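Local coordinates for protein tetR-family transcriptional regulator (PDB 2QIB) that probably binds regulatory DNA through an N-terminal helix-turn-helix domain and regulates transcription, as a dimer of the TetR family, at residues P31-I39 / V50-Y61; L140-L149 / Y196-V207. All coordinates share one frame; numbering follows the deposited sequence.

Interaction 1. Residues P31-I39 / V50-Y61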
loop_
_atom_site.group_PDB
_atom_site.type_symbol
_atom_site.label_atom_id
_atom_site.label_comp_id
_atom_site.label_asym_id
_atom_site.label_seq_id
_atom_site.Cartn_x
_atom_site.Cartn_y
_atom_site.Cartn_z
ATOM N N PRO A 31 2.535 10.095 18.145
ATOM C CA PRO A 31 3.674 10.887 18.593
ATOM C C PRO A 31 3.255 12.240 19.215
ATOM O O PRO A 31 3.993 12.798 20.038
ATOM C CB PRO A 31 4.530 11.049 17.326
ATOM C CG PRO A 31 3.569 10.840 16.178
ATOM C CD PRO A 31 2.473 9.952 16.672
ATOM N N ASP A 32 2.080 12.750 18.835
ATOM C CA ASP A 32 1.504 13.950 19.486
ATOM C C ASP A 32 1.202 13.757 20.981
ATOM O O ASP A 32 1.052 14.762 21.728
ATOM C CB ASP A 32 0.206 14.388 18.780
ATOM C CG ASP A 32 -0.852 13.309 18.784
ATOM O OD1 ASP A 32 -0.543 12.158 18.405
ATOM O OD2 ASP A 32 -2.009 13.587 19.163
ATOM N N GLU A 33 1.090 12.502 21.425
ATOM C CA GLU A 33 0.822 12.180 22.829
ATOM C C GLU A 33 2.069 11.714 23.585
ATOM O O GLU A 33 1.940 11.088 24.618
ATOM C CB GLU A 33 -0.263 11.100 22.960
ATOM C CG GLU A 33 -1.565 11.449 22.258
ATOM C CD GLU A 33 -2.668 10.453 22.572
ATOM O OE1 GLU A 33 -2.369 9.256 22.763
ATOM O OE2 GLU A 33 -3.853 10.868 22.608
ATOM N N VAL A 34 3.259 11.979 23.036
ATOM C CA VAL A 34 4.510 11.641 23.708
ATOM C C VAL A 34 5.309 12.922 23.832
ATOM O O VAL A 34 5.576 13.582 22.839
ATOM C CB VAL A 34 5.325 10.564 22.921
ATOM C CG1 VAL A 34 6.657 10.276 23.624
ATOM C CG2 VAL A 34 4.497 9.259 22.818
ATOM N N SER A 35 5.687 13.276 25.056
ATOM C CA SER A 35 6.431 14.528 25.298
ATOM C C SER A 35 7.862 14.260 25.758
ATOM O O SER A 35 8.186 13.190 26.264
ATOM C CB SER A 35 5.749 15.373 26.380
ATOM O OG SER A 35 5.847 14.743 27.654
ATOM N N ILE A 36 8.708 15.276 25.630
ATOM C CA ILE A 36 10.060 15.196 26.200
ATOM C C ILE A 36 10.002 14.956 27.698
ATOM O O ILE A 36 10.758 14.129 28.230
ATOM C CB ILE A 36 10.883 16.458 25.886
ATOM C CG1 ILE A 36 11.087 16.618 24.376
ATOM C CG2 ILE A 36 12.208 16.485 26.716
ATOM C CD1 ILE A 36 11.789 15.446 23.690
ATOM N N ASP A 37 9.099 15.661 28.388
ATOM C CA ASP A 37 8.931 15.457 29.829
ATOM C C ASP A 37 8.620 13.979 30.169
ATOM O O ASP A 37 9.118 13.435 31.154
ATOM C CB ASP A 37 7.843 16.373 30.375
ATOM C CG ASP A 37 8.313 17.826 30.523
ATOM O OD1 ASP A 37 9.536 18.094 30.396
ATOM O OD2 ASP A 37 7.461 18.703 30.795
ATOM N N GLU A 38 7.802 13.326 29.348
ATOM C CA GLU A 38 7.457 11.923 29.614
ATOM C C GLU A 38 8.663 11.010 29.392
ATOM O O GLU A 38 8.877 10.030 30.119
ATOM C CB GLU A 38 6.270 11.501 28.755
ATOM C CG GLU A 38 4.969 12.120 29.264
ATOM C CD GLU A 38 3.810 11.946 28.294
ATOM O OE1 GLU A 38 4.062 11.696 27.118
ATOM O OE2 GLU A 38 2.648 12.090 28.733
ATOM N N ILE A 39 9.423 11.325 28.349
ATOM C CA ILE A 39 10.641 10.585 28.039
ATOM C C ILE A 39 11.664 10.745 29.188
ATOM O O ILE A 39 12.198 9.747 29.683
ATOM C CB ILE A 39 11.199 11.019 26.658
ATOM C CG1 ILE A 39 10.236 10.540 25.543
ATOM C CG2 ILE A 39 12.632 10.466 26.453
ATOM C CD1 ILE A 39 10.535 11.176 24.124
ATOM N N VAL A 50 17.686 15.480 28.684
ATOM C CA VAL A 50 17.260 14.882 27.412
ATOM C C VAL A 50 17.805 15.704 26.239
ATOM O O VAL A 50 18.334 15.159 25.284
ATOM C CB VAL A 50 15.716 14.760 27.288
ATOM C CG1 VAL A 50 15.321 14.270 25.891
ATOM C CG2 VAL A 50 15.173 13.835 28.381
ATOM N N TYR A 51 17.715 17.035 26.347
ATOM C CA TYR A 51 18.211 17.899 25.275
ATOM C C TYR A 51 19.753 17.906 25.167
ATOM O O TYR A 51 20.303 18.386 24.171
ATOM C CB TYR A 51 17.694 19.329 25.476
ATOM C CG TYR A 51 16.221 19.500 25.185
ATOM C CD1 TYR A 51 15.761 19.634 23.866
ATOM C CD2 TYR A 51 15.296 19.533 26.224
ATOM C CE1 TYR A 51 14.420 19.808 23.615
ATOM C CE2 TYR A 51 13.947 19.730 25.982
ATOM C CZ TYR A 51 13.522 19.861 24.675
ATOM O OH TYR A 51 12.188 20.024 24.421
ATOM N N HIS A 52 20.445 17.382 26.176
ATOM C CA HIS A 52 21.894 17.173 26.055
ATOM C C HIS A 52 22.209 16.162 24.946
ATOM O O HIS A 52 23.248 16.256 24.292
ATOM C CB HIS A 52 22.487 16.708 27.380
ATOM C CG HIS A 52 23.989 16.659 27.378
ATOM N ND1 HIS A 52 24.762 17.796 27.461
ATOM C CD2 HIS A 52 24.856 15.622 27.282
ATOM C CE1 HIS A 52 26.041 17.464 27.434
ATOM N NE2 HIS A 52 26.129 16.151 27.327
ATOM N N TYR A 53 21.302 15.203 24.754
ATOM C CA TYR A 53 21.500 14.083 23.809
ATOM C C TYR A 53 20.831 14.270 22.459
ATOM O O TYR A 53 21.317 13.793 21.421
ATOM C CB TYR A 53 21.018 12.805 24.486
ATOM C CG TYR A 53 21.907 12.393 25.628
ATOM C CD1 TYR A 53 23.033 11.600 25.379
ATOM C CD2 TYR A 53 21.649 12.775 26.947
ATOM C CE1 TYR A 53 23.871 11.205 26.393
ATOM C CE2 TYR A 53 22.510 12.395 27.985
ATOM C CZ TYR A 53 23.619 11.589 27.681
ATOM O OH TYR A 53 24.504 11.169 28.639
ATOM N N PHE A 54 19.698 14.965 22.465
ATOM C CA PHE A 54 18.928 15.230 21.250
ATOM C C PHE A 54 18.460 16.684 21.266
ATOM O O PHE A 54 17.937 17.135 22.280
ATOM C CB PHE A 54 17.744 14.261 21.173
ATOM C CG PHE A 54 18.178 12.831 21.126
ATOM C CD1 PHE A 54 18.479 12.229 19.905
ATOM C CD2 PHE A 54 18.364 12.111 22.308
ATOM C CE1 PHE A 54 18.923 10.919 19.858
ATOM C CE2 PHE A 54 18.813 10.792 22.273
ATOM C CZ PHE A 54 19.093 10.197 21.049
ATOM N N PRO A 55 18.669 17.422 20.165
ATOM C CA PRO A 55 18.304 18.860 20.155
ATOM C C PRO A 55 16.803 19.154 20.055
ATOM O O PRO A 55 16.379 20.303 20.240
ATOM C CB PRO A 55 19.016 19.385 18.912
ATOM C CG PRO A 55 19.065 18.196 17.986
ATOM C CD PRO A 55 19.320 17.014 18.910
ATOM N N GLY A 56 15.997 18.133 19.789
ATOM C CA GLY A 56 14.550 18.305 19.792
ATOM C C GLY A 56 13.816 16.977 19.686
ATOM O O GLY A 56 14.420 15.911 19.494
ATOM N N LYS A 57 12.498 17.066 19.807
ATOM C CA LYS A 57 11.643 15.893 19.771
ATOM C C LYS A 57 11.798 15.102 18.474
ATOM O O LYS A 57 11.884 13.872 18.509
ATOM C CB LYS A 57 10.205 16.320 20.013
ATOM C CG LYS A 57 9.225 15.171 20.077
ATOM C CD LYS A 57 7.847 15.735 20.392
ATOM C CE LYS A 57 6.809 14.664 20.165
ATOM N NZ LYS A 57 5.471 15.128 20.570
ATOM N N LEU A 58 11.871 15.796 17.344
ATOM C CA LEU A 58 11.978 15.097 16.053
ATOM C C LEU A 58 13.245 14.235 15.949
ATOM O O LEU A 58 13.200 13.097 15.451
ATOM C CB LEU A 58 11.860 16.069 14.862
ATOM C CG LEU A 58 11.976 15.438 13.457
ATOM C CD1 LEU A 58 10.894 14.366 13.172
ATOM C CD2 LEU A 58 11.980 16.526 12.390
ATOM N N SER A 59 14.372 14.743 16.445
ATOM C CA SER A 59 15.622 14.015 16.299
ATOM C C SER A 59 15.568 12.722 17.134
ATOM O O SER A 59 16.071 11.698 16.713
ATOM C CB SER A 59 16.810 14.920 16.689
ATOM O OG SER A 59 16.762 15.154 18.068
ATOM N N LEU A 60 14.896 12.775 18.284
ATOM C CA LEU A 60 14.715 11.601 19.143
ATOM C C LEU A 60 13.752 10.611 18.497
ATOM O O LEU A 60 13.992 9.395 18.480
ATOM C CB LEU A 60 14.205 12.051 20.513
ATOM C CG LEU A 60 14.205 11.022 21.656
ATOM C CD1 LEU A 60 15.395 9.997 21.630
ATOM C CD2 LEU A 60 14.179 11.753 22.952
ATOM N N TYR A 61 12.665 11.142 17.942
ATOM C CA TYR A 61 11.707 10.309 17.203
ATOM C C TYR A 61 12.427 9.597 16.061
ATOM O O TYR A 61 12.224 8.408 15.854
ATOM C CB TYR A 61 10.560 11.157 16.641
ATOM C CG TYR A 61 9.515 10.348 15.896
ATOM C CD1 TYR A 61 8.449 9.725 16.575
ATOM C CD2 TYR A 61 9.597 10.202 14.494
ATOM C CE1 TYR A 61 7.502 8.963 15.881
ATOM C CE2 TYR A 61 8.653 9.430 13.780
ATOM C CZ TYR A 61 7.608 8.830 14.484
ATOM O OH TYR A 61 6.649 8.097 13.795
#

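Interaction 2. Residues L140-L149 / Y196-V207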
loop_
_atom_site.group_PDB
_atom_site.type_symbol
_atom_site.label_atom_id
_atom_site.label_comp_id
_atom_site.label_asym_id
_atom_site.label_seq_id
_atom_site.Cartn_x
_atom_site.Cartn_y
_atom_site.Cartn_z
ATOM N N LEU A 140 14.085 -15.638 -4.427
ATOM C CA LEU A 140 13.682 -15.992 -5.783
ATOM C C LEU A 140 14.880 -16.317 -6.670
ATOM O O LEU A 140 14.698 -16.862 -7.770
ATOM C CB LEU A 140 12.824 -14.893 -6.418
ATOM C CG LEU A 140 11.443 -14.616 -5.781
ATOM C CD1 LEU A 140 10.803 -13.326 -6.374
ATOM C CD2 LEU A 140 10.493 -15.834 -5.937
ATOM N N ASP A 141 16.082 -15.981 -6.184
ATOM C CA ASP A 141 17.360 -16.196 -6.901
ATOM C C ASP A 141 17.404 -15.372 -8.183
ATOM O O ASP A 141 17.844 -15.842 -9.243
ATOM C CB ASP A 141 17.572 -17.696 -7.206
ATOM C CG ASP A 141 19.006 -18.026 -7.584
ATOM O OD1 ASP A 141 19.910 -17.190 -7.359
ATOM O OD2 ASP A 141 19.223 -19.147 -8.102
ATOM N N VAL A 142 16.940 -14.133 -8.073
ATOM C CA VAL A 142 16.910 -13.213 -9.197
ATOM C C VAL A 142 17.756 -11.985 -8.901
ATOM O O VAL A 142 17.539 -11.293 -7.904
ATOM C CB VAL A 142 15.449 -12.810 -9.527
ATOM C CG1 VAL A 142 15.435 -11.783 -10.642
ATOM C CG2 VAL A 142 14.624 -14.038 -9.890
ATOM N N THR A 143 18.723 -11.689 -9.772
ATOM C CA THR A 143 19.570 -10.516 -9.553
ATOM C C THR A 143 19.226 -9.343 -10.466
ATOM O O THR A 143 19.436 -8.190 -10.093
ATOM C CB THR A 143 21.074 -10.851 -9.665
ATOM O OG1 THR A 143 21.318 -11.445 -10.937
ATOM C CG2 THR A 143 21.494 -11.828 -8.579
ATOM N N GLU A 144 18.685 -9.638 -11.645
ATOM C CA GLU A 144 18.241 -8.607 -12.582
ATOM C C GLU A 144 16.738 -8.749 -12.789
ATOM O O GLU A 144 16.312 -9.277 -13.812
ATOM C CB GLU A 144 18.938 -8.789 -13.940
ATOM C CG GLU A 144 20.410 -9.150 -13.855
ATOM C CD GLU A 144 21.303 -7.934 -13.682
ATOM O OE1 GLU A 144 22.280 -7.812 -14.461
ATOM O OE2 GLU A 144 21.029 -7.106 -12.781
ATOM N N PRO A 145 15.920 -8.297 -11.812
ATOM C CA PRO A 145 14.498 -8.563 -11.963
ATOM C C PRO A 145 13.912 -7.835 -13.183
ATOM O O PRO A 145 14.184 -6.654 -13.369
ATOM C CB PRO A 145 13.890 -8.000 -10.664
ATOM C CG PRO A 145 14.854 -6.987 -10.204
ATOM C CD PRO A 145 16.213 -7.545 -10.581
ATOM N N PRO A 146 13.135 -8.542 -14.020
ATOM C CA PRO A 146 12.404 -7.859 -15.094
ATOM C C PRO A 146 11.339 -6.898 -14.529
ATOM O O PRO A 146 11.000 -6.980 -13.335
ATOM C CB PRO A 146 11.718 -9.007 -15.833
ATOM C CG PRO A 146 12.539 -10.244 -15.474
ATOM C CD PRO A 146 12.910 -9.996 -14.043
ATOM N N ALA A 147 10.814 -6.009 -15.374
ATOM C CA ALA A 147 9.817 -5.042 -14.932
ATOM C C ALA A 147 8.619 -5.662 -14.198
ATOM O O ALA A 147 8.167 -5.141 -13.152
ATOM C CB ALA A 147 9.313 -4.203 -16.125
ATOM N N ARG A 148 8.097 -6.742 -14.770
ATOM C CA ARG A 148 6.870 -7.358 -14.275
ATOM C C ARG A 148 7.109 -7.903 -12.884
ATOM O O ARG A 148 6.254 -7.748 -11.996
ATOM C CB ARG A 148 6.375 -8.456 -15.217
ATOM C CG ARG A 148 5.649 -7.853 -16.423
ATOM C CD ARG A 148 5.335 -8.861 -17.520
ATOM N NE ARG A 148 4.668 -8.147 -18.617
ATOM C CZ ARG A 148 5.282 -7.365 -19.509
ATOM N NH1 ARG A 148 6.604 -7.174 -19.462
ATOM N NH2 ARG A 148 4.564 -6.752 -20.461
ATOM N N LEU A 149 8.283 -8.499 -12.694
ATOM C CA LEU A 149 8.637 -9.061 -11.391
ATOM C C LEU A 149 8.817 -7.952 -10.367
ATOM O O LEU A 149 8.335 -8.062 -9.222
ATOM C CB LEU A 149 9.904 -9.909 -11.468
ATOM C CG LEU A 149 10.323 -10.504 -10.123
ATOM C CD1 LEU A 149 9.204 -11.390 -9.492
ATOM C CD2 LEU A 149 11.607 -11.320 -10.310
ATOM N N TYR A 196 0.676 -12.994 -18.771
ATOM C CA TYR A 196 1.000 -12.013 -19.794
ATOM C C TYR A 196 2.427 -12.134 -20.256
ATOM O O TYR A 196 2.847 -11.384 -21.146
ATOM C CB TYR A 196 0.797 -10.606 -19.210
ATOM C CG TYR A 196 -0.556 -10.450 -18.552
ATOM C CD1 TYR A 196 -1.731 -10.544 -19.307
ATOM C CD2 TYR A 196 -0.666 -10.245 -17.166
ATOM C CE1 TYR A 196 -2.988 -10.426 -18.710
ATOM C CE2 TYR A 196 -1.923 -10.125 -16.554
ATOM C CZ TYR A 196 -3.078 -10.215 -17.335
ATOM O OH TYR A 196 -4.329 -10.108 -16.760
ATOM N N ASP A 197 3.174 -13.049 -19.631
ATOM C CA ASP A 197 4.626 -13.059 -19.759
ATOM C C ASP A 197 5.234 -14.440 -19.535
ATOM O O ASP A 197 5.063 -15.034 -18.469
ATOM C CB ASP A 197 5.224 -12.061 -18.762
ATOM C CG ASP A 197 6.671 -11.779 -19.040
ATOM O OD1 ASP A 197 6.943 -11.023 -19.999
ATOM O OD2 ASP A 197 7.522 -12.323 -18.307
ATOM N N GLU A 198 5.949 -14.951 -20.541
ATOM C CA GLU A 198 6.553 -16.277 -20.439
ATOM C C GLU A 198 7.689 -16.307 -19.425
ATOM O O GLU A 198 7.854 -17.288 -18.706
ATOM C CB GLU A 198 7.044 -16.760 -21.814
ATOM C CG GLU A 198 5.927 -16.921 -22.857
ATOM C CD GLU A 198 5.117 -18.208 -22.701
ATOM O OE1 GLU A 198 5.463 -19.051 -21.838
ATOM O OE2 GLU A 198 4.133 -18.385 -23.463
ATOM N N GLU A 199 8.469 -15.229 -19.370
ATOM C CA GLU A 199 9.557 -15.139 -18.406
ATOM C C GLU A 199 8.989 -15.210 -16.967
ATOM O O GLU A 199 9.484 -15.967 -16.107
ATOM C CB GLU A 199 10.381 -13.868 -18.676
ATOM C CG GLU A 199 11.719 -13.788 -17.956
ATOM C CD GLU A 199 12.453 -12.470 -18.212
ATOM O OE1 GLU A 199 11.815 -11.461 -18.608
ATOM O OE2 GLU A 199 13.686 -12.435 -17.998
HETATM N N MSE A 200 7.912 -14.462 -16.722
HETATM C CA MSE A 200 7.173 -14.562 -15.470
HETATM C C MSE A 200 6.607 -15.982 -15.240
HETATM O O MSE A 200 6.727 -16.533 -14.141
HETATM C CB MSE A 200 6.062 -13.496 -15.451
HETATM C CG MSE A 200 5.529 -13.151 -14.092
HETATM SE SE MSE A 200 6.909 -12.493 -12.800
HETATM C CE MSE A 200 6.348 -13.655 -11.440
ATOM N N GLY A 201 6.013 -16.576 -16.279
ATOM C CA GLY A 201 5.470 -17.938 -16.191
ATOM C C GLY A 201 6.512 -18.956 -15.739
ATOM O O GLY A 201 6.249 -19.806 -14.901
ATOM N N ALA A 202 7.716 -18.845 -16.283
ATOM C CA ALA A 202 8.765 -19.791 -15.958
ATOM C C ALA A 202 9.191 -19.660 -14.499
ATOM O O ALA A 202 9.427 -20.673 -13.830
ATOM C CB ALA A 202 9.956 -19.618 -16.901
ATOM N N LEU A 203 9.266 -18.424 -13.995
ATOM C CA LEU A 203 9.680 -18.223 -12.619
ATOM C C LEU A 203 8.630 -18.828 -11.685
ATOM O O LEU A 203 8.965 -19.528 -10.741
ATOM C CB LEU A 203 9.878 -16.734 -12.291
ATOM C CG LEU A 203 10.103 -16.397 -10.821
ATOM C CD1 LEU A 203 11.337 -17.091 -10.251
ATOM C CD2 LEU A 203 10.237 -14.876 -10.692
ATOM N N VAL A 204 7.356 -18.537 -11.944
ATOM C CA VAL A 204 6.277 -19.003 -11.081
ATOM C C VAL A 204 6.178 -20.535 -11.070
ATOM O O VAL A 204 5.985 -21.166 -10.017
ATOM C CB VAL A 204 4.926 -18.337 -11.489
ATOM C CG1 VAL A 204 3.819 -18.748 -10.560
ATOM C CG2 VAL A 204 5.083 -16.841 -11.445
ATOM N N ARG A 205 6.342 -21.153 -12.235
ATOM C CA ARG A 205 6.379 -22.610 -12.271
ATOM C C ARG A 205 7.486 -23.176 -11.389
ATOM O O ARG A 205 7.254 -24.136 -10.658
ATOM C CB ARG A 205 6.510 -23.133 -13.708
ATOM C CG ARG A 205 5.231 -22.975 -14.504
ATOM C CD ARG A 205 5.262 -23.764 -15.831
ATOM N NE ARG A 205 6.337 -23.311 -16.729
ATOM C CZ ARG A 205 6.250 -22.289 -17.586
ATOM N NH1 ARG A 205 5.130 -21.576 -17.691
ATOM N NH2 ARG A 205 7.292 -21.972 -18.348
ATOM N N ARG A 206 8.673 -22.569 -11.455
ATOM C CA ARG A 206 9.824 -23.000 -10.665
ATOM C C ARG A 206 9.562 -22.824 -9.165
ATOM O O ARG A 206 9.808 -23.731 -8.375
ATOM C CB ARG A 206 11.053 -22.215 -11.096
ATOM C CG ARG A 206 12.322 -22.577 -10.381
ATOM C CD ARG A 206 13.513 -21.856 -11.009
ATOM N NE ARG A 206 13.513 -20.398 -10.805
ATOM C CZ ARG A 206 13.705 -19.789 -9.628
ATOM N NH1 ARG A 206 13.864 -20.480 -8.503
ATOM N NH2 ARG A 206 13.712 -18.473 -9.565
ATOM N N VAL A 207 9.051 -21.650 -8.777
ATOM C CA VAL A 207 8.713 -21.416 -7.390
ATOM C C VAL A 207 7.709 -22.442 -6.856
ATOM O O VAL A 207 7.919 -23.046 -5.801
ATOM C CB VAL A 207 8.216 -19.961 -7.174
ATOM C CG1 VAL A 207 7.624 -19.811 -5.786
ATOM C CG2 VAL A 207 9.382 -19.007 -7.375
#

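Interaction 1. Residues P31-I39 / V50-Y61
Lys57 reaches across and bonds through one ammonium group to two backbone carbonyls of the turn that precedes helix 36-43. NZ lies 2.7 Å from Val34 O, almost in line with that carbonyl, and 2.8 Å from Pro31 O, where it stands tilted 30° from the carbonyl plane. Pro31 O also accepts the backbone N-H of Val34, which comes from the opposite face of its plane, so two donors grip this oxygen. The lysine gets there fully stretched, CG anti to the backbone N (chi1 -177°) and every later torsion extended. Just past Val34, a capping box starts the helix: Glu38 N donates to Ser35 OG (2.9 Å), while Ser35 N meets Glu38 OE1 from above the carboxylate plane; the same carboxylate makes a salt bridge to Arg29. The predicted helix-turn-helix motif, residues 35-54, takes in this helix and helix 47-53, the latter being the DNA-recognition helix in TetR-type repressors. Ile36, in the first turn of helix 36-43, packs its CG2 on Val50 CG1 (3.9 Å) and Tyr51 CE2 (3.8 Å); its CG1 comes 3.6 Å from Tyr51 OH, whereas CD1 runs past the base of the Lys57 side chain, 3.9 Å from Lys57 CA. Ile39 and Leu60 meet tip to tip, CD1 to CD2, and Leu60 also touches Ala22 of helix 11-28. Pro31 CB rests obliquely against Tyr61, whose ring packs edge-to-face with Phe26.

Interaction 2. Residues L140-L149 / Y196-V207
Leu149 sits at the tight centre of this contact, with both of its methyls against a single methyl of Leu203: CD1 and CD2 each lie 3.8 Å from Leu203 CD2, the two side chains crossing at about a right angle. Beside them the bent chain of Met200, a selenomethionine, brings its SE and CE up to Leu149, and Met190 of helix 175-194 touches both residues. Further along, Leu140 CD2 packs on Val207 CG2 (3.7 Å), where helix 119-140 ends in a Schellman motif at Asp141. The looser, solvent-facing side is that of exposed Glu199, whose extended chain lays its carboxylate against the Pro146 ring, Glu199 OE1 3.4 Å from Pro146 CG. Arg148 and Asp197 are close in their carbons, CD to CB 3.4 Å, but distant in their charges: Asp197 OD1 lies over one face of the guanidinium (planes 6° apart), 3.9 Å from Arg148 NH1, a long salt bridge. The other oxygen of Asp197, OD2, caps helix 198-209, accepting Met200 N at 2.7 Å on the anti side. Apolar packing thus dominates within the subunit, where Arg148 meets Asp197 by charge and carbon contact only, while its NE makes a salt bridge to Glu177 of the second subunit.

Overall arrangement
The two contacts lie in two different domains of an all-helical regulator, as in other TetR-type proteins. Interaction 1 belongs to the small N-terminal domain with the predicted helix-turn-helix motif, and interaction 2 to the larger C-terminal helical body that dimerises. They lie on opposite sides of the chain's centre, their own centres 46 Å apart and their nearest atoms about 28 Å apart, so neither touches the other. Helix 103-116 of the C-terminal body covers Pro31 and Tyr61 of interaction 1, whereas the second subunit comes within reach of interaction 2 alone. Each contact has a hexaethylene glycol nearby, probably from the crystallisation liquor: about 3 Å from the Tyr61 side chain and about 4 Å from that of Val207.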